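Local structure of GDSL-like Lipase/Acylhydrolase family protein (Neisseria meningitidis, 4K7J) at residues E307-Q310 / M311-R314. The protein probably removes O-acetyl groups from peptidoglycan, acting as an esterase of the SGNH hydrolase family with a catalytic triad. Numbering follows the deposited sequence.
Sequences EVQQ and MQRR
The guanidinium of Arg314 folds back along the outside of the helix and lays one face against the backbone at Gln310 and Met311. Gln310 O and Met311 CA both approach this face near its rim, with Arg314 NH1 3.6 Å from Gln310 O. The chain is brought there by a bend at chi3 (-63°), which turns it back toward the preceding turn, Arg314 CG passing 3.6 Å from Gln310 O. On the side of Gln310, Gln310 CB lies 3.9 Å from Arg314 NH1. Water 1 sits in the guanidinium plane at its edge, accepting from Arg314 NH2 at 2.7 Å and donating to Glu307 O. That carbonyl also receives the i to i+4 bond from Met311 N, so two donors grip it, and the water ties Arg314 to the backbone seven residues earlier. A salt bridge from NH2 to Glu263 gives the guanidinium a second anchor, on helix 259-276.

Gln312 leaves the helix roughly at right angles to Arg314, toward the buried side. Its CG, lying beside its own backbone N (chi1 -66°), packs 3.3 Å from Val308 O, and the straight chain beyond carries Gln312 OE1 to 3.6 Å from Gln309 CA. The buried amide is satisfied by backbone: OE1 accepts from Ala287 N and NE2 donates to Tyr247 O, while Gln309 NE2 likewise reaches Ala287 O. Met311 CB packs against the carbonyl oxygens of Glu307 and Val308, and its side chain touches Thr262 and Glu263.

Beneath these side chains run four successive i to i+4 backbone bonds, the straightest from Arg314 N to Gln310 O (170°). This is a regular amphipathic alpha-helix, 305-318, the crossover helix of a beta-alpha-beta unit joining parallel strands 281-286 and 322-325 in the alpha/beta fold of SGNH hydrolases.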
loop_
_atom_site.group_PDB
_atom_site.type_symbol
_atom_site.label_atom_id
_atom_site.label_comp_id
_atom_site.label_asym_id
_atom_site.label_seq_id
_atom_site.Cartn_x
_atom_site.Cartn_y
_atom_site.Cartn_z
ATOM N N GLU A 307 -14.838 -13.528 -13.403
ATOM C CA GLU A 307 -15.838 -13.262 -12.369
ATOM C C GLU A 307 -15.297 -12.361 -11.256
ATOM O O GLU A 307 -16.011 -11.483 -10.742
ATOM C CB GLU A 307 -16.344 -14.567 -11.773
ATOM C CG GLU A 307 -17.092 -15.446 -12.751
ATOM C CD GLU A 307 -17.073 -16.879 -12.300
ATOM O OE1 GLU A 307 -17.852 -17.221 -11.383
ATOM O OE2 GLU A 307 -16.246 -17.645 -12.839
ATOM N N VAL A 308 -14.034 -12.574 -10.889
ATOM C CA VAL A 308 -13.385 -11.735 -9.884
ATOM C C VAL A 308 -13.251 -10.285 -10.351
ATOM O O VAL A 308 -13.603 -9.367 -9.618
ATOM C CB VAL A 308 -12.010 -12.300 -9.468
ATOM C CG1 VAL A 308 -11.208 -11.268 -8.641
ATOM C CG2 VAL A 308 -12.188 -13.588 -8.697
ATOM N N GLN A 309 -12.747 -10.077 -11.568
ATOM C CA GLN A 309 -12.612 -8.727 -12.113
ATOM C C GLN A 309 -13.960 -7.996 -12.180
ATOM O O GLN A 309 -14.043 -6.782 -11.952
ATOM C CB GLN A 309 -11.981 -8.764 -13.511
ATOM C CG GLN A 309 -10.516 -9.191 -13.539
ATOM C CD GLN A 309 -10.044 -9.514 -14.938
ATOM O OE1 GLN A 309 -10.787 -10.086 -15.741
ATOM N NE2 GLN A 309 -8.819 -9.116 -15.255
ATOM N N GLN A 310 -15.015 -8.739 -12.489
ATOM C CA GLN A 310 -16.346 -8.139 -12.604
ATOM C C GLN A 310 -16.901 -7.792 -11.234
ATOM O O GLN A 310 -17.552 -6.763 -11.059
ATOM C CB GLN A 310 -17.307 -9.067 -13.353
ATOM C CG GLN A 310 -17.006 -9.148 -14.830
ATOM C CD GLN A 310 -18.017 -9.976 -15.593
ATOM O OE1 GLN A 310 -18.976 -10.508 -15.022
ATOM N NE2 GLN A 310 -17.803 -10.095 -16.896
ATOM N N MET A 311 -16.645 -8.661 -10.264
ATOM C CA MET A 311 -17.042 -8.386 -8.899
ATOM C C MET A 311 -16.392 -7.092 -8.434
ATOM O O MET A 311 -17.051 -6.248 -7.820
ATOM C CB MET A 311 -16.633 -9.525 -7.966
ATOM C CG MET A 311 -16.876 -9.178 -6.505
ATOM S SD MET A 311 -15.890 -10.203 -5.424
ATOM C CE MET A 311 -14.287 -9.442 -5.683
ATOM N N GLN A 312 -15.105 -6.931 -8.742
ATOM C CA GLN A 312 -14.370 -5.742 -8.306
ATOM C C GLN A 312 -15.009 -4.459 -8.804
ATOM O O GLN A 312 -15.124 -3.480 -8.057
ATOM C CB GLN A 312 -12.913 -5.791 -8.761
ATOM C CG GLN A 312 -12.102 -6.900 -8.119
ATOM C CD GLN A 312 -10.661 -6.912 -8.594
ATOM O OE1 GLN A 312 -10.383 -7.251 -9.733
ATOM N NE2 GLN A 312 -9.739 -6.522 -7.720
ATOM N N ARG A 313 -15.410 -4.452 -10.072
ATOM C CA ARG A 313 -16.067 -3.280 -10.626
ATOM C C ARG A 313 -17.440 -3.014 -9.996
ATOM O O ARG A 313 -17.764 -1.876 -9.693
ATOM C CB ARG A 313 -16.162 -3.357 -12.156
ATOM C CG ARG A 313 -16.658 -2.067 -12.758
ATOM C CD ARG A 313 -17.094 -2.251 -14.193
ATOM N NE ARG A 313 -15.958 -2.332 -15.100
ATOM C CZ ARG A 313 -15.312 -1.274 -15.581
ATOM N NH1 ARG A 313 -15.685 -0.050 -15.236
ATOM N NH2 ARG A 313 -14.287 -1.442 -16.403
ATOM N N ARG A 314 -18.234 -4.056 -9.769
ATOM C CA ARG A 314 -19.509 -3.883 -9.060
ATOM C C ARG A 314 -19.310 -3.287 -7.663
ATOM O O ARG A 314 -20.066 -2.416 -7.233
ATOM C CB ARG A 314 -20.244 -5.217 -8.915
ATOM C CG ARG A 314 -20.863 -5.757 -10.182
ATOM C CD ARG A 314 -21.887 -6.859 -9.861
ATOM N NE ARG A 314 -21.311 -8.039 -9.210
ATOM C CZ ARG A 314 -20.653 -8.990 -9.859
ATOM N NH1 ARG A 314 -20.482 -8.897 -11.169
ATOM N NH2 ARG A 314 -20.166 -10.033 -9.209
HETATM O O HOH W 1 -18.706 -11.704 -10.801
#